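Local coordinates for protein esterase (uncultured bacterium pCosCE1, PDB 7ATL) that hydrolyses carboxylic esters as a family VIII carboxylesterase and also shows promiscuous acyltransferase activity, at residues A[68-73]-A[202-207]; A[74-79]-A[291-296]; A[215-220]-A[252-257]; A[274-279]-A[283-288]. One frame throughout, in Å; residues are numbered along the deposited sequence.

Interaction 1: residues A[68-73]-A[202-207]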
loop_
_atom_site.group_PDB
_atom_site.type_symbol
_atom_site.label_atom_id
_atom_site.label_comp_id
_atom_site.label_asym_id
_atom_site.label_seq_id
_atom_site.Cartn_x
_atom_site.Cartn_y
_atom_site.Cartn_z
ATOM N N LYS A 68 -0.778 3.177 -1.816
ATOM C CA LYS A 68 0.483 3.852 -2.240
ATOM C C LYS A 68 0.827 3.589 -3.710
ATOM O O LYS A 68 1.120 4.530 -4.456
ATOM C CB LYS A 68 1.604 3.441 -1.281
ATOM C CG LYS A 68 1.400 4.036 0.099
ATOM C CD LYS A 68 2.462 3.695 1.079
ATOM C CE LYS A 68 2.404 4.627 2.282
ATOM N NZ LYS A 68 1.375 4.204 3.265
ATOM N N PRO A 69 0.900 2.323 -4.186
ATOM C CA PRO A 69 1.262 2.070 -5.580
ATOM C C PRO A 69 0.245 2.683 -6.555
ATOM O O PRO A 69 0.671 3.162 -7.589
ATOM C CB PRO A 69 1.377 0.552 -5.695
ATOM C CG PRO A 69 0.667 0.037 -4.487
ATOM C CD PRO A 69 0.804 1.087 -3.411
ATOM N N TYR A 70 -1.033 2.707 -6.168
ATOM C CA TYR A 70 -2.117 3.419 -6.891
ATOM C C TYR A 70 -1.738 4.890 -7.110
ATOM O O TYR A 70 -1.817 5.361 -8.261
ATOM C CB TYR A 70 -3.449 3.257 -6.157
ATOM C CG TYR A 70 -4.227 2.032 -6.578
ATOM C CD1 TYR A 70 -4.560 1.817 -7.902
ATOM C CD2 TYR A 70 -4.609 1.072 -5.661
ATOM C CE1 TYR A 70 -5.275 0.704 -8.301
ATOM C CE2 TYR A 70 -5.318 -0.053 -6.035
ATOM C CZ TYR A 70 -5.660 -0.228 -7.359
ATOM O OH TYR A 70 -6.352 -1.328 -7.738
ATOM N N ILE A 71 -1.363 5.618 -6.053
ATOM C CA ILE A 71 -1.158 7.092 -6.143
ATOM C C ILE A 71 0.249 7.354 -6.691
ATOM O O ILE A 71 0.416 8.367 -7.432
ATOM C CB ILE A 71 -1.435 7.800 -4.809
ATOM C CG1 ILE A 71 -2.833 7.478 -4.284
ATOM C CG2 ILE A 71 -1.233 9.302 -4.947
ATOM C CD1 ILE A 71 -3.945 7.934 -5.183
ATOM N N THR A 72 1.205 6.469 -6.398
ATOM C CA THR A 72 2.532 6.481 -7.062
ATOM C C THR A 72 2.321 6.364 -8.582
ATOM O O THR A 72 2.933 7.158 -9.325
ATOM C CB THR A 72 3.443 5.385 -6.506
ATOM O OG1 THR A 72 3.626 5.659 -5.115
ATOM C CG2 THR A 72 4.771 5.313 -7.230
ATOM N N LEU A 73 1.453 5.454 -9.036
ATOM C CA LEU A 73 1.126 5.313 -10.485
ATOM C C LEU A 73 0.575 6.634 -11.030
ATOM O O LEU A 73 0.978 7.001 -12.129
ATOM C CB LEU A 73 0.117 4.195 -10.778
ATOM C CG LEU A 73 -0.262 4.107 -12.262
ATOM C CD1 LEU A 73 0.992 4.029 -13.115
ATOM C CD2 LEU A 73 -1.152 2.928 -12.558
ATOM N N LEU A 202 -7.045 2.402 -16.802
ATOM C CA LEU A 202 -6.787 0.971 -16.483
ATOM C C LEU A 202 -8.098 0.168 -16.501
ATOM O O LEU A 202 -8.018 -1.061 -16.280
ATOM C CB LEU A 202 -6.098 0.860 -15.111
ATOM C CG LEU A 202 -4.595 1.163 -15.062
ATOM C CD1 LEU A 202 -3.981 0.745 -13.727
ATOM C CD2 LEU A 202 -3.866 0.455 -16.188
ATOM N N GLY A 203 -9.248 0.828 -16.711
ATOM C CA GLY A 203 -10.587 0.202 -16.721
ATOM C C GLY A 203 -10.982 -0.431 -15.387
ATOM O O GLY A 203 -11.775 -1.390 -15.395
ATOM N N LEU A 204 -10.512 0.100 -14.259
ATOM C CA LEU A 204 -10.789 -0.486 -12.918
ATOM C C LEU A 204 -12.301 -0.449 -12.665
ATOM O O LEU A 204 -12.930 0.535 -13.044
ATOM C CB LEU A 204 -10.030 0.313 -11.848
ATOM C CG LEU A 204 -8.501 0.385 -11.983
ATOM C CD1 LEU A 204 -7.897 1.035 -10.755
ATOM C CD2 LEU A 204 -7.876 -0.981 -12.200
ATOM N N ARG A 205 -12.869 -1.461 -12.018
ATOM C CA ARG A 205 -14.346 -1.536 -11.837
ATOM C C ARG A 205 -14.771 -0.965 -10.475
ATOM O O ARG A 205 -15.927 -0.492 -10.383
ATOM C CB ARG A 205 -14.884 -2.964 -12.019
ATOM C CG ARG A 205 -14.073 -4.060 -11.342
ATOM C CD ARG A 205 -14.735 -5.423 -11.451
ATOM N NE ARG A 205 -14.109 -6.390 -10.557
ATOM C CZ ARG A 205 -14.409 -7.684 -10.519
ATOM N NH1 ARG A 205 -13.801 -8.483 -9.657
ATOM N NH2 ARG A 205 -15.317 -8.178 -11.343
ATOM N N ASN A 206 -13.921 -1.020 -9.443
ATOM C CA ASN A 206 -14.426 -0.859 -8.060
ATOM C C ASN A 206 -13.326 -0.419 -7.089
ATOM O O ASN A 206 -13.175 -1.049 -6.024
ATOM C CB ASN A 206 -15.107 -2.161 -7.635
ATOM C CG ASN A 206 -15.928 -1.994 -6.380
ATOM O OD1 ASN A 206 -16.004 -2.922 -5.585
ATOM N ND2 ASN A 206 -16.505 -0.812 -6.192
ATOM N N THR A 207 -12.637 0.684 -7.381
ATOM C CA THR A 207 -11.539 1.166 -6.517
ATOM C C THR A 207 -11.639 2.686 -6.372
ATOM O O THR A 207 -11.780 3.376 -7.392
ATOM C CB THR A 207 -10.198 0.660 -7.059
ATOM O OG1 THR A 207 -10.160 -0.760 -6.860
ATOM C CG2 THR A 207 -9.007 1.338 -6.408
HETATM O O HOH W 1 -8.084 -2.124 -5.856
#
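Tyr70 and Leu73, one turn apart on helix 67-80, are the two residues of 68-73 that reach the loop 202-207. The segment begins at Lys68, which does not join this contact. Its NZ is hydrogen-bonded to Ser65 OG, Tyr123 OH, Tyr171 OH and Gly264 O, an arrangement consistent with the Ser-x-x-Lys motif of beta-lactamase-like hydrolases. Lys68 O accepts from both the backbone N and OG1 of Thr72, so the threonine hydroxyl is satisfied by its own helix.

Tyr70 is long and flat, which suits it to span the gap. Thr207 CG2 lies over one face of the ring, 4.1 Å from its centroid and 23° off the normal, a CH-pi contact displaced toward the CZ side. Leu204 CD1 approaches obliquely and comes 3.6 Å from Tyr70 CE1. The phenol OH is 3.9 Å from Thr207 OG1, too far for a direct bond, and a water joins the two, lying 2.7 Å from Tyr70 OH and donating to Thr207 OG1, which is also bonded to Asp273 OD2. Phe194 meets the ring nearly at a right angle.

The loop itself is shaped by Gly203, the C-prime residue of the Schellman motif that terminates the helix preceding it; the positive phi suits a residue without a side chain. The turn brings Leu202 and Leu204 toward helix 67-80.

At Leu73, CG stands anti to the backbone N (chi1 177°), and the side chain meets Leu202 tip to tip, with Leu73 CD2 3.8 Å from Leu202 CD1.

Interaction 2: residues A[74-79]-A[291-296]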
loop_
_atom_site.group_PDB
_atom_site.type_symbol
_atom_site.label_atom_id
_atom_site.label_comp_id
_atom_site.label_asym_id
_atom_site.label_seq_id
_atom_site.Cartn_x
_atom_site.Cartn_y
_atom_site.Cartn_z
ATOM N N ALA A 74 -0.342 7.298 -10.329
ATOM C CA ALA A 74 -0.934 8.568 -10.803
ATOM C C ALA A 74 0.194 9.582 -11.056
ATOM O O ALA A 74 0.208 10.194 -12.138
ATOM C CB ALA A 74 -1.949 9.066 -9.808
ATOM N N ALA A 75 1.113 9.728 -10.103
ATOM C CA ALA A 75 2.289 10.626 -10.163
ATOM C C ALA A 75 3.202 10.263 -11.339
ATOM O O ALA A 75 3.658 11.188 -12.046
ATOM C CB ALA A 75 3.076 10.528 -8.877
ATOM N N MET A 76 3.539 8.979 -11.491
ATOM C CA MET A 76 4.487 8.544 -12.539
ATOM C C MET A 76 3.892 8.841 -13.919
ATOM O O MET A 76 4.651 9.222 -14.855
ATOM C CB MET A 76 4.806 7.061 -12.421
ATOM C CG MET A 76 5.678 6.731 -11.234
ATOM S SD MET A 76 7.092 7.798 -10.961
ATOM C CE MET A 76 7.940 7.616 -12.526
ATOM N N ARG A 77 2.583 8.731 -14.051
ATOM C CA ARG A 77 1.909 9.100 -15.318
ATOM C C ARG A 77 2.046 10.609 -15.535
ATOM O O ARG A 77 2.306 11.019 -16.683
ATOM C CB ARG A 77 0.455 8.628 -15.337
ATOM C CG ARG A 77 0.334 7.123 -15.473
ATOM C CD ARG A 77 -1.067 6.744 -15.877
ATOM N NE ARG A 77 -1.226 7.026 -17.284
ATOM C CZ ARG A 77 -2.193 7.749 -17.827
ATOM N NH1 ARG A 77 -3.162 8.260 -17.084
ATOM N NH2 ARG A 77 -2.185 7.947 -19.131
ATOM N N MET A 78 1.874 11.406 -14.486
ATOM C CA MET A 78 1.897 12.885 -14.613
ATOM C C MET A 78 3.323 13.267 -15.000
ATOM O O MET A 78 3.514 14.212 -15.777
ATOM C CB MET A 78 1.488 13.573 -13.309
ATOM C CG MET A 78 0.005 13.800 -13.199
ATOM S SD MET A 78 -0.437 14.346 -11.541
ATOM C CE MET A 78 -2.202 14.584 -11.713
ATOM N N ILE A 79 4.283 12.519 -14.475
ATOM C CA ILE A 79 5.732 12.746 -14.717
ATOM C C ILE A 79 6.066 12.373 -16.168
ATOM O O ILE A 79 6.803 13.135 -16.813
ATOM C CB ILE A 79 6.553 11.969 -13.675
ATOM C CG1 ILE A 79 6.584 12.723 -12.343
ATOM C CG2 ILE A 79 7.944 11.668 -14.196
ATOM C CD1 ILE A 79 6.879 11.864 -11.143
ATOM N N PRO A 291 7.259 1.176 -20.823
ATOM C CA PRO A 291 8.140 0.162 -20.230
ATOM C C PRO A 291 9.314 0.761 -19.427
ATOM O O PRO A 291 9.666 0.233 -18.379
ATOM C CB PRO A 291 8.663 -0.590 -21.474
ATOM C CG PRO A 291 7.542 -0.464 -22.486
ATOM C CD PRO A 291 6.931 0.900 -22.236
ATOM N N ALA A 292 9.911 1.839 -19.946
ATOM C CA ALA A 292 11.077 2.537 -19.345
ATOM C C ALA A 292 10.712 3.079 -17.956
ATOM O O ALA A 292 11.549 2.943 -17.031
ATOM C CB ALA A 292 11.568 3.635 -20.263
ATOM N N THR A 293 9.528 3.680 -17.824
ATOM C CA THR A 293 8.969 4.176 -16.534
ATOM C C THR A 293 8.798 2.989 -15.565
ATOM O O THR A 293 9.288 3.084 -14.407
ATOM C CB THR A 293 7.650 4.919 -16.756
ATOM O OG1 THR A 293 7.813 5.760 -17.892
ATOM C CG2 THR A 293 7.229 5.759 -15.573
ATOM N N ALA A 294 8.161 1.903 -16.013
ATOM C CA ALA A 294 8.030 0.666 -15.222
ATOM C C ALA A 294 9.406 0.280 -14.702
ATOM O O ALA A 294 9.524 0.015 -13.496
ATOM C CB ALA A 294 7.442 -0.457 -16.037
ATOM N N ALA A 295 10.412 0.231 -15.577
ATOM C CA ALA A 295 11.794 -0.185 -15.206
ATOM C C ALA A 295 12.375 0.787 -14.181
ATOM O O ALA A 295 13.077 0.308 -13.272
ATOM C CB ALA A 295 12.691 -0.267 -16.415
ATOM N N LEU A 296 12.133 2.085 -14.374
ATOM C CA LEU A 296 12.559 3.169 -13.449
ATOM C C LEU A 296 11.956 2.917 -12.059
ATOM O O LEU A 296 12.698 3.030 -11.059
ATOM C CB LEU A 296 12.104 4.519 -14.007
ATOM C CG LEU A 296 12.356 5.737 -13.118
ATOM C CD1 LEU A 296 13.840 5.890 -12.825
ATOM C CD2 LEU A 296 11.803 7.015 -13.756
#
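Met76 of helix 67-80 packs against Thr293 and Leu296, one turn apart on helix 291-297. The backbones come nearest at Met76 and Thr293, whose CA atoms are 7.4 Å apart, close enough for a short methyl group and a folded methionine to fill the interval.

Met76 CB already lies at the interface, 4.2 Å from Thr293 CG2. From there the chain bends: CG sits beside the backbone N, and chi2 and chi3 of -45° and -58° turn the thioether back on itself. CG and SD therefore bow away from Thr293, and SD makes no close approach to either partner. CE returns to the contact and does most of the touching. It stands 3.6 Å from Thr293 CG2 and 4.1 Å from Leu296 CD2, and seen from CE these two methyls lie at roughly a right angle to each other. The side chains of Met76 and Thr293 run alongside one another with opposite headings, whereas Leu296 crosses the methionine at a slant. Phe317 also touches Met76.

Thr293 suits its place because its two branches do different work. CG2, anti to the backbone N, faces the methionine, while OG1 is hydrogen-bonded to Glu80 OE2 at the end of the facing helix.

Between 74-79 and 291-296 themselves the contact is entirely apolar. Cohesion here comes from methyl groups in van der Waals contact, which impose little direction, and a directional link between the two helices is added by the bond between Thr293 OG1 and Glu80 OE2.

Interaction 3: residues A[215-220]-A[252-257]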
loop_
_atom_site.group_PDB
_atom_site.type_symbol
_atom_site.label_atom_id
_atom_site.label_comp_id
_atom_site.label_asym_id
_atom_site.label_seq_id
_atom_site.Cartn_x
_atom_site.Cartn_y
_atom_site.Cartn_z
ATOM N N ASP A 215 -22.531 -3.867 2.118
ATOM C CA ASP A 215 -22.626 -5.357 2.206
ATOM C C ASP A 215 -21.416 -6.008 1.531
ATOM O O ASP A 215 -21.083 -7.125 1.928
ATOM C CB ASP A 215 -23.898 -5.944 1.560
ATOM C CG ASP A 215 -25.204 -5.211 1.861
ATOM O OD1 ASP A 215 -25.328 -4.630 2.970
ATOM O OD2 ASP A 215 -26.097 -5.209 0.971
ATOM N N ASN A 216 -20.805 -5.378 0.525
ATOM C CA ASN A 216 -19.706 -6.033 -0.243
ATOM C C ASN A 216 -18.306 -5.668 0.302
ATOM O O ASN A 216 -17.327 -6.146 -0.263
ATOM C CB ASN A 216 -19.818 -5.751 -1.743
ATOM C CG ASN A 216 -19.054 -6.770 -2.566
ATOM O OD1 ASN A 216 -19.136 -7.984 -2.340
ATOM N ND2 ASN A 216 -18.269 -6.282 -3.500
ATOM N N LEU A 217 -18.191 -4.894 1.379
ATOM C CA LEU A 217 -16.881 -4.527 1.982
ATOM C C LEU A 217 -16.538 -5.565 3.049
ATOM O O LEU A 217 -17.238 -5.640 4.056
ATOM C CB LEU A 217 -16.985 -3.111 2.569
ATOM C CG LEU A 217 -15.701 -2.512 3.136
ATOM C CD1 LEU A 217 -14.620 -2.478 2.065
ATOM C CD2 LEU A 217 -15.945 -1.118 3.696
ATOM N N ALA A 218 -15.488 -6.356 2.848
ATOM C CA ALA A 218 -15.047 -7.345 3.854
ATOM C C ALA A 218 -14.912 -6.670 5.216
ATOM O O ALA A 218 -14.305 -5.612 5.339
ATOM C CB ALA A 218 -13.749 -7.989 3.461
ATOM N N THR A 219 -15.444 -7.318 6.227
ATOM C CA THR A 219 -15.271 -6.927 7.637
ATOM C C THR A 219 -13.796 -7.087 8.048
ATOM O O THR A 219 -13.229 -8.204 7.892
ATOM C CB THR A 219 -16.226 -7.775 8.472
ATOM O OG1 THR A 219 -17.471 -7.581 7.803
ATOM C CG2 THR A 219 -16.224 -7.398 9.939
ATOM N N ALA A 220 -13.215 -6.037 8.618
ATOM C CA ALA A 220 -11.830 -6.050 9.128
ATOM C C ALA A 220 -11.774 -6.797 10.463
ATOM O O ALA A 220 -12.556 -6.449 11.384
ATOM C CB ALA A 220 -11.337 -4.632 9.284
ATOM N N SER A 252 -15.061 2.196 9.898
ATOM C CA SER A 252 -16.203 2.984 9.355
ATOM C C SER A 252 -15.704 4.041 8.355
ATOM O O SER A 252 -16.512 4.460 7.515
ATOM C CB SER A 252 -17.030 3.607 10.455
ATOM O OG SER A 252 -16.325 4.651 11.110
ATOM N N ARG A 253 -14.440 4.477 8.446
ATOM C CA ARG A 253 -13.898 5.575 7.602
ATOM C C ARG A 253 -14.187 5.307 6.118
ATOM O O ARG A 253 -14.603 6.251 5.410
ATOM C CB ARG A 253 -12.396 5.718 7.843
ATOM C CG ARG A 253 -11.790 6.992 7.272
ATOM C CD ARG A 253 -10.292 7.017 7.481
ATOM N NE ARG A 253 -9.739 8.350 7.332
ATOM C CZ ARG A 253 -9.513 8.945 6.171
ATOM N NH1 ARG A 253 -9.803 8.332 5.028
ATOM N NH2 ARG A 253 -8.984 10.158 6.168
ATOM N N ALA A 254 -13.999 4.055 5.681
ATOM C CA ALA A 254 -14.228 3.557 4.299
ATOM C C ALA A 254 -15.645 3.888 3.793
ATOM O O ALA A 254 -15.848 3.838 2.564
ATOM C CB ALA A 254 -13.972 2.068 4.259
ATOM N N LEU A 255 -16.606 4.172 4.682
ATOM C CA LEU A 255 -18.034 4.401 4.304
ATOM C C LEU A 255 -18.356 5.890 4.278
ATOM O O LEU A 255 -19.438 6.223 3.806
ATOM C CB LEU A 255 -18.958 3.656 5.275
ATOM C CG LEU A 255 -18.738 2.139 5.336
ATOM C CD1 LEU A 255 -19.560 1.504 6.442
ATOM C CD2 LEU A 255 -19.044 1.484 3.998
ATOM N N ASP A 256 -17.422 6.730 4.719
ATOM C CA ASP A 256 -17.620 8.181 4.935
ATOM C C ASP A 256 -17.165 8.933 3.685
ATOM O O ASP A 256 -15.963 9.065 3.494
ATOM C CB ASP A 256 -16.844 8.632 6.172
ATOM C CG ASP A 256 -17.071 10.078 6.561
ATOM O OD1 ASP A 256 -17.825 10.764 5.847
ATOM O OD2 ASP A 256 -16.481 10.504 7.578
ATOM N N ALA A 257 -18.091 9.466 2.896
ATOM C CA ALA A 257 -17.780 10.244 1.671
ATOM C C ALA A 257 -17.043 11.548 2.035
ATOM O O ALA A 257 -16.494 12.189 1.112
ATOM C CB ALA A 257 -19.061 10.507 0.899
#
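Leu217 makes the whole apolar contact through one methyl, CD2, which meets both Ala254 and Leu255. It is 3.8 Å from Ala254 CB and 4.1 Å from Leu255 CD2. The leucine CG lies anti to the backbone N (chi1 -175°), which carries the branched end out from its loop toward the other segment. The single methyl of Ala254, which is buried, offers a small apolar surface to Leu217 CD2. Leu255 starts out along the contact, yet its CD2 still reaches Leu217 CD2, the two side chains crossing at a slant.

Backbone hydrogen bonds give the second segment its shape. Residues 253-255 form a 3-10 turn, with Leu255 N bonded to Ser252 O at 2.8 Å and Asp256 N to Arg253 O at 2.9 Å; this tight turn presents Ala254 and Leu255 side by side. The contact thus joins two irregular connections of the beta-lactamase-like fold, one leading into strand 221-222 and the other following strand 246-249. Further backbone bonds tie Asn216 and Ala218 to Gln60, and Ala254 to Thr211.

Polar side chains anchor the flanks. Asn216 ND2 bonds to Glu58 O, and Thr219 OG1 to Asp48 OD2. Arg253 is bonded to Glu143 O and Tyr260 O and makes a cation-pi contact with the Tyr260 ring.

Interaction 4: residues A[274-279]-A[283-288]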
loop_
_atom_site.group_PDB
_atom_site.type_symbol
_atom_site.label_atom_id
_atom_site.label_comp_id
_atom_site.label_asym_id
_atom_site.label_seq_id
_atom_site.Cartn_x
_atom_site.Cartn_y
_atom_site.Cartn_z
ATOM N N VAL A 274 -6.415 -4.456 -8.201
ATOM C CA VAL A 274 -4.996 -4.431 -7.736
ATOM C C VAL A 274 -4.122 -5.203 -8.732
ATOM O O VAL A 274 -2.972 -4.784 -8.961
ATOM C CB VAL A 274 -4.879 -4.987 -6.304
ATOM C CG1 VAL A 274 -3.433 -5.123 -5.834
ATOM C CG2 VAL A 274 -5.686 -4.145 -5.327
ATOM N N LEU A 275 -4.635 -6.291 -9.305
ATOM C CA LEU A 275 -3.854 -7.128 -10.243
ATOM C C LEU A 275 -3.599 -6.332 -11.522
ATOM O O LEU A 275 -2.488 -6.456 -12.063
ATOM C CB LEU A 275 -4.598 -8.427 -10.548
ATOM C CG LEU A 275 -3.864 -9.349 -11.522
ATOM C CD1 LEU A 275 -2.443 -9.625 -11.054
ATOM C CD2 LEU A 275 -4.606 -10.655 -11.692
ATOM N N GLN A 276 -4.593 -5.558 -11.984
ATOM C CA GLN A 276 -4.461 -4.626 -13.137
ATOM C C GLN A 276 -3.312 -3.676 -12.823
ATOM O O GLN A 276 -2.434 -3.494 -13.682
ATOM C CB GLN A 276 -5.725 -3.789 -13.368
ATOM C CG GLN A 276 -6.818 -4.475 -14.178
ATOM C CD GLN A 276 -6.215 -5.040 -15.443
ATOM O OE1 GLN A 276 -5.656 -4.317 -16.283
ATOM N NE2 GLN A 276 -6.265 -6.358 -15.550
ATOM N N LEU A 277 -3.325 -3.094 -11.622
ATOM C CA LEU A 277 -2.278 -2.142 -11.177
ATOM C C LEU A 277 -0.891 -2.820 -11.217
ATOM O O LEU A 277 0.067 -2.212 -11.727
ATOM C CB LEU A 277 -2.624 -1.664 -9.766
ATOM C CG LEU A 277 -1.476 -0.992 -9.021
ATOM C CD1 LEU A 277 -1.073 0.286 -9.758
ATOM C CD2 LEU A 277 -1.851 -0.707 -7.569
ATOM N N VAL A 278 -0.760 -4.020 -10.658
ATOM C CA VAL A 278 0.561 -4.689 -10.513
ATOM C C VAL A 278 1.080 -5.115 -11.901
ATOM O O VAL A 278 2.296 -4.902 -12.162
ATOM C CB VAL A 278 0.487 -5.855 -9.516
ATOM C CG1 VAL A 278 1.795 -6.622 -9.446
ATOM C CG2 VAL A 278 0.079 -5.378 -8.127
ATOM N N GLU A 279 0.232 -5.673 -12.772
ATOM C CA GLU A 279 0.611 -6.019 -14.171
ATOM C C GLU A 279 1.135 -4.758 -14.874
ATOM O O GLU A 279 2.240 -4.811 -15.448
ATOM C CB GLU A 279 -0.566 -6.632 -14.934
ATOM C CG GLU A 279 -0.595 -8.142 -14.842
ATOM C CD GLU A 279 0.621 -8.783 -15.479
ATOM O OE1 GLU A 279 0.730 -8.678 -16.736
ATOM O OE2 GLU A 279 1.470 -9.331 -14.718
ATOM N N THR A 283 5.178 -4.234 -16.561
ATOM C CA THR A 283 5.507 -4.207 -18.019
ATOM C C THR A 283 5.233 -2.840 -18.674
ATOM O O THR A 283 5.730 -2.628 -19.783
ATOM C CB THR A 283 4.697 -5.261 -18.790
ATOM O OG1 THR A 283 3.340 -4.813 -18.781
ATOM C CG2 THR A 283 4.792 -6.660 -18.218
ATOM N N GLY A 284 4.457 -1.961 -18.044
ATOM C CA GLY A 284 3.788 -0.834 -18.724
ATOM C C GLY A 284 2.564 -1.307 -19.482
ATOM O O GLY A 284 2.301 -2.516 -19.445
ATOM N N LYS A 285 1.812 -0.384 -20.087
ATOM C CA LYS A 285 0.781 -0.677 -21.125
ATOM C C LYS A 285 0.802 0.448 -22.161
ATOM O O LYS A 285 1.047 1.597 -21.764
ATOM C CB LYS A 285 -0.651 -0.766 -20.583
ATOM C CG LYS A 285 -0.834 -1.550 -19.292
ATOM C CD LYS A 285 -1.969 -2.580 -19.264
ATOM C CE LYS A 285 -1.459 -3.958 -18.865
ATOM N NZ LYS A 285 -2.128 -4.468 -17.647
ATOM N N GLU A 286 0.553 0.096 -23.425
ATOM C CA GLU A 286 0.264 1.014 -24.560
ATOM C C GLU A 286 -0.622 2.164 -24.073
ATOM O O GLU A 286 -1.743 1.891 -23.639
ATOM C CB GLU A 286 -0.480 0.278 -25.687
ATOM C CG GLU A 286 0.346 -0.741 -26.470
ATOM C CD GLU A 286 1.070 -0.187 -27.691
ATOM O OE1 GLU A 286 1.243 -0.944 -28.671
ATOM O OE2 GLU A 286 1.469 0.997 -27.654
ATOM N N GLY A 287 -0.120 3.396 -24.147
ATOM C CA GLY A 287 -0.860 4.639 -23.853
ATOM C C GLY A 287 -1.222 4.809 -22.380
ATOM O O GLY A 287 -2.179 5.558 -22.114
ATOM N N ILE A 288 -0.500 4.177 -21.443
ATOM C CA ILE A 288 -0.772 4.323 -19.981
ATOM C C ILE A 288 0.548 4.519 -19.220
ATOM O O ILE A 288 0.669 5.525 -18.497
ATOM C CB ILE A 288 -1.607 3.129 -19.468
ATOM C CG1 ILE A 288 -2.990 3.120 -20.131
ATOM C CG2 ILE A 288 -1.713 3.134 -17.947
ATOM C CD1 ILE A 288 -3.829 1.898 -19.835
#
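Bends at chi2, chi3 and chi4 fold Lys285 so that its NZ lies near both Gln276 OE1 and Glu279 CB, while in Thr283 a chi1 of 70° sets OG1 between its own backbone N and carbonyl carbon, from where it reaches Gly284 O. The setting is the C-terminal end of a helix: Thr283 ends helix 271-283, and Gly284 and Lys285 lead out of it, toward helix 291-297.

The one hydrogen bond between 274-279 and 283-288 belongs to the last helical turn. Thr283 N donates to Glu279 O over 3.2 Å, somewhat bent at 137°. Gly284 then departs from helical geometry with a positive phi of 77°, a conformation easily adopted without a side chain. Threonine suits this exit because its hydroxyl can grip the backbone of the next residue and so steady the peptide just beyond the helix.

Lys285 points toward the helix and crosses Gln276 at about a right angle. Its NZ is 3.8 Å from Gln276 OE1, too long for a hydrogen bond, and at Glu279 CB the amine simply packs against the aliphatic part of the glutamate. Lys285 NZ lies 5.2 Å from Glu279 OE1, which probably allows a weak attraction but is not a salt bridge. Both oxygens of that carboxylate have hydrogen-bond partners, and OE2 pairs with Arg282 NE and with Ser356 OG of strand 355-361.

At the helix exit itself, Thr283 OG1 donates to Gly284 O at 2.6 Å, in the carbonyl plane and on a lone pair.

How the interactions relate
From the N terminus, helix 67-80 supplies one side of two contacts: 68-73 in interaction 1 and, directly after it, 74-79 in interaction 2. Interaction 1 closes its loop at 202-207. Interaction 3 follows in series, closing a shorter loop from 215-220 to 252-257. Interaction 4 then turns the end of helix 271-283, and interaction 2 closes last at 291-296, enclosing interactions 3 and 4 while crossing interaction 1. Interactions 1, 2 and 4 together join helix 67-80, the loop after helix 190-199, helix 271-283 and helix 291-297; Leu277 packs on Tyr70 and Leu73. Interaction 3, touching none of the others, joins two loop connections across the chain's centre from interaction 2.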